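Local coordinates for thermotoga maritima TmcAL (Thermotoga maritima, PDB 5Y0T), which belongs to the HIGH nucleotidyl transferase family of the HUP clan and holds adenosine-5'-rp-alpha-thio-triphosphate in a pocket at one end of its Rossmann-like sheet, at residues R25-P30 against R187-K192; V99-E104 against E109-V114; V8-F13 against Y19-A24. One frame throughout, in Å; residues are numbered along the deposited sequence.

How the contacts relate
The three contacts illustrate how a Rossmann-like core serves both its own packing and a ligand pocket. Contacts 2 and 3 are buried, whereas contact 1 is only partly so and runs out to an exposed leucine. Helix 15-28 supplies one side of contacts 1 and 3, and the neighbouring parallel strands 98-103 and 187-192 tie contact 1 to contact 2. None has a direct hydrogen bond between its segments. Contact 1 sets aliphatic branches against a histidine ring, contact 2 sets a leucine against a phenylalanine edge, and contact 3 adds a bridging water. Each also reaches the bound adenosine-5'-rp-alpha-thio-triphosphate, contact 1 at the base, contact 2 at the ribose, contact 3 at base, ribose and alpha-thiophosphate.

Contact 1 (R25-P30 against R187-K192). With TAT (adenosine-5'-rp-alpha-thio-triphosphate), chain E.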
loop_
_atom_site.group_PDB
_atom_site.type_symbol
_atom_site.label_atom_id
_atom_site.label_comp_id
_atom_site.label_asym_id
_atom_site.label_seq_id
_atom_site.Cartn_x
_atom_site.Cartn_y
_atom_site.Cartn_z
ATOM N N ARG A 25 5.045 36.724 21.450
ATOM C CA ARG A 25 5.128 36.734 22.912
ATOM C C ARG A 25 5.293 38.159 23.431
ATOM O O ARG A 25 4.688 38.539 24.436
ATOM C CB ARG A 25 6.284 35.828 23.394
ATOM C CG ARG A 25 5.987 34.313 23.123
ATOM C CD ARG A 25 7.228 33.440 23.370
ATOM N NE ARG A 25 7.676 33.531 24.758
ATOM C CZ ARG A 25 8.944 33.435 25.139
ATOM N NH1 ARG A 25 9.898 33.247 24.230
ATOM N NH2 ARG A 25 9.258 33.524 26.429
ATOM N N GLU A 26 6.112 38.945 22.747
ATOM C CA GLU A 26 6.368 40.314 23.178
ATOM C C GLU A 26 5.151 41.225 22.954
ATOM O O GLU A 26 4.922 42.165 23.707
ATOM C CB GLU A 26 7.588 40.875 22.439
ATOM C CG GLU A 26 8.903 40.192 22.821
ATOM C CD GLU A 26 9.318 40.480 24.275
ATOM O OE1 GLU A 26 8.838 41.475 24.872
ATOM O OE2 GLU A 26 10.130 39.707 24.820
ATOM N N LEU A 27 4.395 40.957 21.898
ATOM C CA LEU A 27 3.157 41.689 21.632
ATOM C C LEU A 27 2.092 41.414 22.696
ATOM O O LEU A 27 1.546 42.345 23.298
ATOM C CB LEU A 27 2.617 41.322 20.249
ATOM C CG LEU A 27 1.232 41.886 19.890
ATOM C CD1 LEU A 27 1.310 43.377 19.673
ATOM C CD2 LEU A 27 0.670 41.189 18.662
ATOM N N VAL A 28 1.784 40.135 22.894
ATOM C CA VAL A 28 0.685 39.706 23.758
ATOM C C VAL A 28 1.067 39.665 25.243
ATOM O O VAL A 28 0.211 39.839 26.112
ATOM C CB VAL A 28 0.171 38.322 23.281
ATOM C CG1 VAL A 28 -0.803 37.684 24.272
ATOM C CG2 VAL A 28 -0.474 38.485 21.895
ATOM N N LYS A 29 2.356 39.466 25.525
ATOM C CA LYS A 29 2.831 39.291 26.910
ATOM C C LYS A 29 2.032 38.229 27.652
ATOM O O LYS A 29 1.461 38.490 28.718
ATOM C CB LYS A 29 2.774 40.621 27.666
ATOM C CG LYS A 29 3.672 41.672 27.026
ATOM C CD LYS A 29 3.681 42.975 27.783
ATOM C CE LYS A 29 4.602 43.952 27.078
ATOM N NZ LYS A 29 5.867 43.269 26.647
ATOM N N PRO A 30 2.000 37.015 27.094
ATOM C CA PRO A 30 1.217 35.953 27.730
ATOM C C PRO A 30 1.928 35.371 28.949
ATOM O O PRO A 30 3.157 35.493 29.096
ATOM C CB PRO A 30 1.088 34.905 26.621
ATOM C CG PRO A 30 2.417 35.023 25.871
ATOM C CD PRO A 30 2.806 36.513 25.966
ATOM N N ARG A 187 -8.829 36.170 20.911
ATOM C CA ARG A 187 -8.422 37.376 20.193
ATOM C C ARG A 187 -7.317 37.045 19.191
ATOM O O ARG A 187 -6.304 36.461 19.572
ATOM C CB ARG A 187 -7.933 38.453 21.166
ATOM C CG ARG A 187 -9.021 39.029 22.066
ATOM C CD ARG A 187 -8.424 39.984 23.093
ATOM N NE ARG A 187 -7.465 39.310 23.967
ATOM C CZ ARG A 187 -7.678 39.052 25.252
ATOM N NH1 ARG A 187 -8.808 39.443 25.828
ATOM N NH2 ARG A 187 -6.747 38.442 25.972
ATOM N N PHE A 188 -7.512 37.418 17.925
ATOM C CA PHE A 188 -6.526 37.136 16.875
ATOM C C PHE A 188 -5.674 38.365 16.557
ATOM O O PHE A 188 -6.139 39.501 16.652
ATOM C CB PHE A 188 -7.219 36.609 15.600
ATOM C CG PHE A 188 -7.720 35.194 15.745
ATOM C CD1 PHE A 188 -8.989 34.942 16.248
ATOM C CD2 PHE A 188 -6.899 34.125 15.440
ATOM C CE1 PHE A 188 -9.438 33.640 16.411
ATOM C CE2 PHE A 188 -7.335 32.809 15.600
ATOM C CZ PHE A 188 -8.602 32.565 16.081
ATOM N N HIS A 189 -4.406 38.130 16.241
ATOM C CA HIS A 189 -3.460 39.216 15.956
ATOM C C HIS A 189 -2.600 38.800 14.774
ATOM O O HIS A 189 -2.301 37.628 14.631
ATOM C CB HIS A 189 -2.535 39.505 17.136
ATOM C CG HIS A 189 -3.231 39.618 18.454
ATOM N ND1 HIS A 189 -3.437 40.828 19.079
ATOM C CD2 HIS A 189 -3.746 38.672 19.276
ATOM C CE1 HIS A 189 -4.060 40.624 20.227
ATOM N NE2 HIS A 189 -4.269 39.327 20.366
ATOM N N THR A 190 -2.176 39.765 13.967
ATOM C CA THR A 190 -1.189 39.516 12.921
ATOM C C THR A 190 0.155 40.062 13.358
ATOM O O THR A 190 0.221 41.013 14.136
ATOM C CB THR A 190 -1.547 40.199 11.566
ATOM O OG1 THR A 190 -1.479 41.628 11.722
ATOM C CG2 THR A 190 -2.929 39.824 11.103
ATOM N N ILE A 191 1.227 39.435 12.885
ATOM C CA ILE A 191 2.508 40.116 12.827
ATOM C C ILE A 191 2.997 40.055 11.384
ATOM O O ILE A 191 2.623 39.153 10.635
ATOM C CB ILE A 191 3.553 39.503 13.808
ATOM C CG1 ILE A 191 3.761 37.999 13.562
ATOM C CG2 ILE A 191 3.131 39.763 15.248
ATOM C CD1 ILE A 191 4.973 37.687 12.705
ATOM N N LYS A 192 3.817 41.027 10.992
ATOM C CA LYS A 192 4.309 41.089 9.624
ATOM C C LYS A 192 5.335 39.995 9.318
ATOM O O LYS A 192 6.342 39.884 10.012
ATOM C CB LYS A 192 4.950 42.453 9.349
ATOM C CG LYS A 192 5.483 42.597 7.916
ATOM C CD LYS A 192 4.350 42.843 6.915
ATOM C CE LYS A 192 4.890 43.012 5.488
ATOM N NZ LYS A 192 5.278 41.680 4.905
HETATM N N1 TAT E . 8.435 36.187 9.423
HETATM C C2 TAT E . 7.424 36.250 10.312
HETATM N N3 TAT E . 6.662 35.194 10.644
HETATM C C4 TAT E . 6.884 33.980 10.084
HETATM C C5 TAT E . 7.979 33.825 9.122
HETATM C C6 TAT E . 8.767 35.037 8.803
HETATM N N6 TAT E . 9.794 34.989 7.920
HETATM N N7 TAT E . 7.980 32.531 8.738
HETATM C C8 TAT E . 6.978 31.900 9.406
HETATM N N9 TAT E . 6.330 32.770 10.206
HETATM P PA TAT E . 4.697 27.562 10.003
HETATM P PB TAT E . 5.146 28.644 7.308
HETATM P PG TAT E . 7.332 28.941 5.441
HETATM C "C1'" TAT E . 5.173 32.458 11.074
HETATM O O1A TAT E . 8.786 29.277 5.727
HETATM O O1B TAT E . 4.437 27.860 6.245
HETATM S S1G TAT E . 2.771 27.343 9.834
HETATM C "C2'" TAT E . 4.025 31.903 10.231
HETATM O "O2'" TAT E . 3.309 32.937 9.556
HETATM O O2A TAT E . 5.470 26.500 10.768
HETATM O O2B TAT E . 4.611 29.997 7.702
HETATM O O2G TAT E . 7.164 27.591 4.774
HETATM C "C3'" TAT E . 3.204 31.176 11.273
HETATM O "O3'" TAT E . 2.309 32.079 11.949
HETATM O O3A TAT E . 5.430 27.679 8.569
HETATM O O3B TAT E . 6.714 28.783 6.924
HETATM O O3G TAT E . 6.508 30.033 4.801
HETATM C "C4'" TAT E . 4.262 30.685 12.257
HETATM O "O4'" TAT E . 5.464 31.424 12.008
HETATM C "C5'" TAT E . 4.562 29.194 12.076
HETATM O "O5'" TAT E . 4.957 28.977 10.721
#
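His189 is where strand 187-192 first meets the end of helix 15-28. Val28 sets CG2 over one face of the imidazole, 4.3 Å from the ring centroid and 16° off the normal, a CH-pi contact displaced toward the rim that holds CD2 and NE2. With Val28 CG1 anti to the backbone N (chi1 170°), CG2 is the branch left to face the imidazole. Leu27 comes in at a slant instead, its CD2 lying 3.9 Å from His189 CB and 4.1 Å from ND1. The ring is further fixed by Asp98, which hydrogen-bonds to NE2, so the polar tip is satisfied while the aliphatic branches cover its flank.

Two residues on, Ile191 offers its branches to different neighbours. CG2 stays with the helix, 4.4 Å from Leu27 CD2, but CG1 sits between the backbone N and the carbonyl carbon (chi1 56°) and sends CD1 toward adenosine-5'-rp-alpha-thio-triphosphate, 3.6 Å from N3 of the adenine. At Lys192 it is the backbone O that borders the base, near C2. A helix packed against parallel strands, with the strand ends opening onto the bound ligand, is the hallmark of the Rossmann-like fold.

Contact 2 (V99-E104 against E109-V114); sequences VVFGSE and EFLQRV. With TAT (adenosine-5'-rp-alpha-thio-triphosphate), chain E.
The ring of Phe101 receives Leu111 at its edge: the methyl CD1 lies near the ring plane, 3.6 Å from CE2 and 3.8 Å from CZ. Thr190, on the adjoining strand, puts its CG2 to one side of that plane, close to CE2. A second ring, Phe110, makes no contact with strand 98-103; Val114 CG2, one turn along the helix, stands 3.7 Å above one of its faces, and Lys163 makes a cation-pi contact with it.

This is the beginning of a beta-alpha-beta crossover in the Rossmann-like sheet: strand 98-103 leads into helix 108-120, and after further helices the chain returns as the parallel strand 187-192. Successive strand residues divide the work, for Val100 packs on Ala24 and Val28 of helix 15-28, while Phe101 turns to helix 108-120 on the opposite face of the sheet.

The Phe101 ring and the Leu111 side chain approach each other from opposite directions, the methyl arriving at the ring's edge. Phe101 CG lies between its backbone N and carbonyl carbon (chi1 54°), which carries the ring out from the strand to the helix. On the other side, the extended second torsion of Leu111 (chi2 -178°) advances CD1 to the phenyl edge. Leu111 also rests on Asp169 and Val173 of helix 167-182, so this one leucine joins two helices to the strand. Ser103 OG is more distant, 4.5 Å from Leu111 CD1, and its polar needs are met by Asp169 OD1 and Asn106 N.

The backbone of the same strand serves adenosine-5'-rp-alpha-thio-triphosphate. Gly102, without a side chain, lets the ribose come close, and its N donates to O3' of the bound ligand at 3.0 Å in an almost straight bond, N-H...O 176°.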
loop_
_atom_site.group_PDB
_atom_site.type_symbol
_atom_site.label_atom_id
_atom_site.label_comp_id
_atom_site.label_asym_id
_atom_site.label_seq_id
_atom_site.Cartn_x
_atom_site.Cartn_y
_atom_site.Cartn_z
ATOM N N VAL A 99 -4.364 34.445 19.848
ATOM C CA VAL A 99 -3.622 33.735 18.815
ATOM C C VAL A 99 -2.979 34.745 17.873
ATOM O O VAL A 99 -3.622 35.716 17.459
ATOM C CB VAL A 99 -4.534 32.766 18.019
ATOM C CG1 VAL A 99 -3.838 32.297 16.741
ATOM C CG2 VAL A 99 -4.920 31.574 18.891
ATOM N N VAL A 100 -1.704 34.527 17.570
ATOM C CA VAL A 100 -0.933 35.397 16.690
ATOM C C VAL A 100 -0.429 34.613 15.479
ATOM O O VAL A 100 0.232 33.585 15.640
ATOM C CB VAL A 100 0.291 35.998 17.416
ATOM C CG1 VAL A 100 1.075 36.892 16.473
ATOM C CG2 VAL A 100 -0.138 36.772 18.664
ATOM N N PHE A 101 -0.724 35.089 14.275
ATOM C CA PHE A 101 -0.192 34.424 13.085
ATOM C C PHE A 101 0.571 35.406 12.207
ATOM O O PHE A 101 0.244 36.586 12.180
ATOM C CB PHE A 101 -1.316 33.753 12.277
ATOM C CG PHE A 101 -2.459 34.681 11.914
ATOM C CD1 PHE A 101 -3.615 34.709 12.687
ATOM C CD2 PHE A 101 -2.395 35.484 10.787
ATOM C CE1 PHE A 101 -4.667 35.557 12.359
ATOM C CE2 PHE A 101 -3.444 36.326 10.454
ATOM C CZ PHE A 101 -4.580 36.360 11.248
ATOM N N GLY A 102 1.573 34.908 11.484
ATOM C CA GLY A 102 2.314 35.722 10.542
ATOM C C GLY A 102 1.442 36.067 9.351
ATOM O O GLY A 102 0.631 35.248 8.909
ATOM N N SER A 103 1.619 37.279 8.833
ATOM C CA SER A 103 0.737 37.829 7.805
ATOM C C SER A 103 1.529 38.633 6.771
ATOM O O SER A 103 2.469 39.352 7.119
ATOM C CB SER A 103 -0.338 38.693 8.481
ATOM O OG SER A 103 -0.956 39.599 7.588
ATOM N N GLU A 104 1.170 38.512 5.495
ATOM C CA GLU A 104 1.846 39.306 4.475
ATOM C C GLU A 104 1.463 40.780 4.582
ATOM O O GLU A 104 2.304 41.680 4.383
ATOM C CB GLU A 104 1.523 38.783 3.064
ATOM C CG GLU A 104 2.104 37.391 2.753
ATOM C CD GLU A 104 1.181 36.247 3.152
ATOM O OE1 GLU A 104 0.144 36.501 3.816
ATOM O OE2 GLU A 104 1.498 35.086 2.804
ATOM N N GLU A 109 -7.562 43.975 10.752
ATOM C CA GLU A 109 -8.908 44.504 10.557
ATOM C C GLU A 109 -9.486 44.048 9.224
ATOM O O GLU A 109 -10.651 43.671 9.153
ATOM C CB GLU A 109 -8.911 46.030 10.632
ATOM C CG GLU A 109 -8.620 46.570 12.016
ATOM C CD GLU A 109 -9.317 47.893 12.273
ATOM O OE1 GLU A 109 -10.123 48.322 11.414
ATOM O OE2 GLU A 109 -9.059 48.502 13.334
ATOM N N PHE A 110 -8.662 44.065 8.179
ATOM C CA PHE A 110 -9.095 43.564 6.875
ATOM C C PHE A 110 -9.468 42.080 6.963
ATOM O O PHE A 110 -10.523 41.660 6.467
ATOM C CB PHE A 110 -8.014 43.783 5.801
ATOM C CG PHE A 110 -8.270 43.007 4.530
ATOM C CD1 PHE A 110 -9.244 43.418 3.636
ATOM C CD2 PHE A 110 -7.558 41.852 4.249
ATOM C CE1 PHE A 110 -9.501 42.695 2.473
ATOM C CE2 PHE A 110 -7.808 41.120 3.099
ATOM C CZ PHE A 110 -8.784 41.545 2.204
ATOM N N LEU A 111 -8.632 41.285 7.628
ATOM C CA LEU A 111 -8.875 39.839 7.690
ATOM C C LEU A 111 -10.142 39.524 8.491
ATOM O O LEU A 111 -10.900 38.617 8.153
ATOM C CB LEU A 111 -7.676 39.122 8.305
ATOM C CG LEU A 111 -6.353 39.353 7.573
ATOM C CD1 LEU A 111 -5.235 38.558 8.245
ATOM C CD2 LEU A 111 -6.486 38.967 6.105
ATOM N N GLN A 112 -10.369 40.286 9.553
ATOM C CA GLN A 112 -11.565 40.098 10.359
ATOM C C GLN A 112 -12.831 40.469 9.588
ATOM O O GLN A 112 -13.853 39.790 9.721
ATOM C CB GLN A 112 -11.471 40.913 11.659
ATOM C CG GLN A 112 -10.734 40.157 12.780
ATOM C CD GLN A 112 -10.296 41.055 13.916
ATOM O OE1 GLN A 112 -10.536 42.269 13.896
ATOM N NE2 GLN A 112 -9.644 40.466 14.919
ATOM N N ARG A 113 -12.771 41.540 8.799
ATOM C CA ARG A 113 -13.915 41.921 7.972
ATOM C C ARG A 113 -14.259 40.811 6.996
ATOM O O ARG A 113 -15.433 40.477 6.803
ATOM C CB ARG A 113 -13.645 43.223 7.202
ATOM C CG ARG A 113 -14.367 44.444 7.767
ATOM C CD ARG A 113 -14.356 45.650 6.801
ATOM N NE ARG A 113 -13.017 45.995 6.321
ATOM C CZ ARG A 113 -12.075 46.583 7.058
ATOM N NH1 ARG A 113 -12.311 46.892 8.329
ATOM N NH2 ARG A 113 -10.885 46.856 6.527
ATOM N N VAL A 114 -13.241 40.237 6.366
ATOM C CA VAL A 114 -13.490 39.167 5.406
ATOM C C VAL A 114 -14.035 37.937 6.119
ATOM O O VAL A 114 -15.010 37.332 5.657
ATOM C CB VAL A 114 -12.223 38.783 4.608
ATOM C CG1 VAL A 114 -12.466 37.524 3.787
ATOM C CG2 VAL A 114 -11.803 39.930 3.704
HETATM N N1 TAT E . 8.435 36.187 9.423
HETATM C C2 TAT E . 7.424 36.250 10.312
HETATM N N3 TAT E . 6.662 35.194 10.644
HETATM C C4 TAT E . 6.884 33.980 10.084
HETATM C C5 TAT E . 7.979 33.825 9.122
HETATM C C6 TAT E . 8.767 35.037 8.803
HETATM N N6 TAT E . 9.794 34.989 7.920
HETATM N N7 TAT E . 7.980 32.531 8.738
HETATM C C8 TAT E . 6.978 31.900 9.406
HETATM N N9 TAT E . 6.330 32.770 10.206
HETATM P PA TAT E . 4.697 27.562 10.003
HETATM P PB TAT E . 5.146 28.644 7.308
HETATM P PG TAT E . 7.332 28.941 5.441
HETATM C "C1'" TAT E . 5.173 32.458 11.074
HETATM O O1A TAT E . 8.786 29.277 5.727
HETATM O O1B TAT E . 4.437 27.860 6.245
HETATM S S1G TAT E . 2.771 27.343 9.834
HETATM C "C2'" TAT E . 4.025 31.903 10.231
HETATM O "O2'" TAT E . 3.309 32.937 9.556
HETATM O O2A TAT E . 5.470 26.500 10.768
HETATM O O2B TAT E . 4.611 29.997 7.702
HETATM O O2G TAT E . 7.164 27.591 4.774
HETATM C "C3'" TAT E . 3.204 31.176 11.273
HETATM O "O3'" TAT E . 2.309 32.079 11.949
HETATM O O3A TAT E . 5.430 27.679 8.569
HETATM O O3B TAT E . 6.714 28.783 6.924
HETATM O O3G TAT E . 6.508 30.033 4.801
HETATM C "C4'" TAT E . 4.262 30.685 12.257
HETATM O "O4'" TAT E . 5.464 31.424 12.008
HETATM C "C5'" TAT E . 4.562 29.194 12.076
HETATM O "O5'" TAT E . 4.957 28.977 10.721
#

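Contact 3 (V8-F13 against Y19-A24). With TAT (adenosine-5'-rp-alpha-thio-triphosphate), chain E.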
loop_
_atom_site.group_PDB
_atom_site.type_symbol
_atom_site.label_atom_id
_atom_site.label_comp_id
_atom_site.label_asym_id
_atom_site.label_seq_id
_atom_site.Cartn_x
_atom_site.Cartn_y
_atom_site.Cartn_z
ATOM N N VAL A 8 1.368 25.961 14.068
ATOM C CA VAL A 8 2.709 25.844 13.501
ATOM C C VAL A 8 2.954 24.485 12.866
ATOM O O VAL A 8 2.244 23.523 13.122
ATOM C CB VAL A 8 3.816 26.073 14.581
ATOM C CG1 VAL A 8 3.671 27.446 15.242
ATOM C CG2 VAL A 8 3.756 24.966 15.642
ATOM N N GLU A 9 3.987 24.427 12.038
ATOM C CA GLU A 9 4.432 23.193 11.397
ATOM C C GLU A 9 5.905 22.991 11.735
ATOM O O GLU A 9 6.319 21.873 12.026
ATOM C CB GLU A 9 4.155 23.220 9.900
ATOM C CG GLU A 9 2.653 23.199 9.648
ATOM C CD GLU A 9 2.293 22.615 8.298
ATOM O OE1 GLU A 9 2.757 23.164 7.283
ATOM O OE2 GLU A 9 1.585 21.582 8.261
ATOM N N TYR A 10 6.705 24.051 11.578
ATOM C CA TYR A 10 8.115 24.026 11.972
ATOM C C TYR A 10 8.864 22.933 11.203
ATOM O O TYR A 10 9.429 22.024 11.810
ATOM C CB TYR A 10 8.258 23.793 13.501
ATOM C CG TYR A 10 7.812 24.952 14.394
ATOM C CD1 TYR A 10 7.741 26.262 13.907
ATOM C CD2 TYR A 10 7.479 24.736 15.728
ATOM C CE1 TYR A 10 7.343 27.325 14.733
ATOM C CE2 TYR A 10 7.084 25.784 16.556
ATOM C CZ TYR A 10 7.023 27.072 16.063
ATOM O OH TYR A 10 6.642 28.113 16.901
ATOM N N ASN A 11 8.905 23.060 9.876
ATOM C CA ASN A 11 9.420 22.004 9.003
ATOM C C ASN A 11 10.552 22.470 8.098
ATOM O O ASN A 11 10.385 22.508 6.878
ATOM C CB ASN A 11 8.285 21.441 8.124
ATOM C CG ASN A 11 8.709 20.199 7.332
ATOM O OD1 ASN A 11 9.681 19.534 7.670
ATOM N ND2 ASN A 11 7.986 19.905 6.260
ATOM N N PRO A 12 11.717 22.815 8.675
ATOM C CA PRO A 12 12.120 22.822 10.088
ATOM C C PRO A 12 11.874 24.165 10.815
ATOM O O PRO A 12 11.477 25.154 10.179
ATOM C CB PRO A 12 13.620 22.555 9.997
ATOM C CG PRO A 12 14.005 23.401 8.788
ATOM C CD PRO A 12 12.843 23.210 7.799
ATOM N N PHE A 13 12.169 24.216 12.120
ATOM C CA PHE A 13 12.034 25.474 12.867
ATOM C C PHE A 13 13.172 26.357 12.424
ATOM O O PHE A 13 14.330 26.009 12.643
ATOM C CB PHE A 13 12.102 25.238 14.381
ATOM C CG PHE A 13 11.748 26.446 15.211
ATOM C CD1 PHE A 13 12.579 27.562 15.240
ATOM C CD2 PHE A 13 10.587 26.460 15.966
ATOM C CE1 PHE A 13 12.254 28.676 16.006
ATOM C CE2 PHE A 13 10.255 27.576 16.734
ATOM C CZ PHE A 13 11.079 28.680 16.741
ATOM N N TYR A 19 11.410 34.482 14.829
ATOM C CA TYR A 19 10.962 35.861 14.687
ATOM C C TYR A 19 9.486 36.003 15.035
ATOM O O TYR A 19 9.118 36.875 15.818
ATOM C CB TYR A 19 11.234 36.316 13.261
ATOM C CG TYR A 19 11.051 37.791 12.973
ATOM C CD1 TYR A 19 11.988 38.730 13.394
ATOM C CD2 TYR A 19 9.969 38.229 12.224
ATOM C CE1 TYR A 19 11.839 40.070 13.092
ATOM C CE2 TYR A 19 9.815 39.574 11.905
ATOM C CZ TYR A 19 10.747 40.486 12.348
ATOM O OH TYR A 19 10.589 41.815 12.021
ATOM N N HIS A 20 8.654 35.134 14.462
ATOM C CA HIS A 20 7.224 35.093 14.763
ATOM C C HIS A 20 6.949 34.837 16.240
ATOM O O HIS A 20 6.150 35.520 16.879
ATOM C CB HIS A 20 6.531 33.996 13.941
ATOM C CG HIS A 20 5.161 33.638 14.443
ATOM N ND1 HIS A 20 4.912 32.511 15.198
ATOM C CD2 HIS A 20 3.972 34.278 14.319
ATOM C CE1 HIS A 20 3.628 32.464 15.506
ATOM N NE2 HIS A 20 3.037 33.533 14.997
ATOM N N LEU A 21 7.609 33.825 16.780
ATOM C CA LEU A 21 7.307 33.382 18.134
ATOM C C LEU A 21 7.695 34.454 19.132
ATOM O O LEU A 21 6.963 34.738 20.069
ATOM C CB LEU A 21 8.035 32.078 18.448
ATOM C CG LEU A 21 7.694 31.465 19.802
ATOM C CD1 LEU A 21 6.189 31.215 19.914
ATOM C CD2 LEU A 21 8.486 30.183 19.971
ATOM N N THR A 22 8.856 35.053 18.917
ATOM C CA THR A 22 9.323 36.115 19.789
ATOM C C THR A 22 8.420 37.345 19.666
ATOM O O THR A 22 8.052 37.966 20.667
ATOM C CB THR A 22 10.781 36.497 19.459
ATOM O OG1 THR A 22 11.634 35.368 19.692
ATOM C CG2 THR A 22 11.245 37.646 20.331
ATOM N N SER A 23 8.058 37.692 18.439
ATOM C CA SER A 23 7.164 38.843 18.220
ATOM C C SER A 23 5.814 38.650 18.912
ATOM O O SER A 23 5.268 39.559 19.570
ATOM C CB SER A 23 6.939 39.074 16.720
ATOM O OG SER A 23 8.106 39.596 16.106
ATOM N N ALA A 24 5.275 37.458 18.750
ATOM C CA ALA A 24 3.981 37.125 19.311
ATOM C C ALA A 24 3.995 37.252 20.820
ATOM O O ALA A 24 3.060 37.791 21.408
ATOM C CB ALA A 24 3.589 35.688 18.909
HETATM N N1 TAT E . 8.435 36.187 9.423
HETATM C C2 TAT E . 7.424 36.250 10.312
HETATM N N3 TAT E . 6.662 35.194 10.644
HETATM C C4 TAT E . 6.884 33.980 10.084
HETATM C C5 TAT E . 7.979 33.825 9.122
HETATM C C6 TAT E . 8.767 35.037 8.803
HETATM N N6 TAT E . 9.794 34.989 7.920
HETATM N N7 TAT E . 7.980 32.531 8.738
HETATM C C8 TAT E . 6.978 31.900 9.406
HETATM N N9 TAT E . 6.330 32.770 10.206
HETATM P PA TAT E . 4.697 27.562 10.003
HETATM P PB TAT E . 5.146 28.644 7.308
HETATM P PG TAT E . 7.332 28.941 5.441
HETATM C "C1'" TAT E . 5.173 32.458 11.074
HETATM O O1A TAT E . 8.786 29.277 5.727
HETATM O O1B TAT E . 4.437 27.860 6.245
HETATM S S1G TAT E . 2.771 27.343 9.834
HETATM C "C2'" TAT E . 4.025 31.903 10.231
HETATM O "O2'" TAT E . 3.309 32.937 9.556
HETATM O O2A TAT E . 5.470 26.500 10.768
HETATM O O2B TAT E . 4.611 29.997 7.702
HETATM O O2G TAT E . 7.164 27.591 4.774
HETATM C "C3'" TAT E . 3.204 31.176 11.273
HETATM O "O3'" TAT E . 2.309 32.079 11.949
HETATM O O3A TAT E . 5.430 27.679 8.569
HETATM O O3B TAT E . 6.714 28.783 6.924
HETATM O O3G TAT E . 6.508 30.033 4.801
HETATM C "C4'" TAT E . 4.262 30.685 12.257
HETATM O "O4'" TAT E . 5.464 31.424 12.008
HETATM C "C5'" TAT E . 4.562 29.194 12.076
HETATM O "O5'" TAT E . 4.957 28.977 10.721
HETATM O O HOH W 1 6.807 30.492 15.442
#
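Tyr10 and Leu21 meet at about a right angle, the phenol oxygen of the one against a methyl of the other. Taken from its root, the tyrosine begins with CB 4.2 Å from Phe13 CB. With CG beside the backbone N and anti to the carbonyl carbon (chi1 -70°), the ring starts out near the alpha-thiophosphate of adenosine-5'-rp-alpha-thio-triphosphate, and CD1 passes 3.9 Å from O2A. That oxygen is gripped by two backbone donors, Glu9 N at 2.8 Å and Tyr10 N at 2.9 Å.

Farther out, the ring is sandwiched, with Val8 CB over the centre of one face and Phe13 CD2 over the centre of the other, while His17 meets it edge-to-face. The loop here joins strand 3-8 to helix 15-28, the first beta-alpha unit of the Rossmann-like core, and it leads into the family's HIGH-type signature, here His-Asn-Gly-His, whose outer histidines are His14 and His17; both hydrogen-bond to the bound ligand.

At the tip, OH lies 4.1 Å from Leu21 CD2, the same methyl that approaches the edge of the Phe13 ring near its plane. In the plane of the phenol a water sits 2.8 Å from OH and bridges to His20 ND1. The imidazole lies against the ribose, with CG 3.3 Å from O4', and its NE2 is hydrogen-bonded to Val100 O.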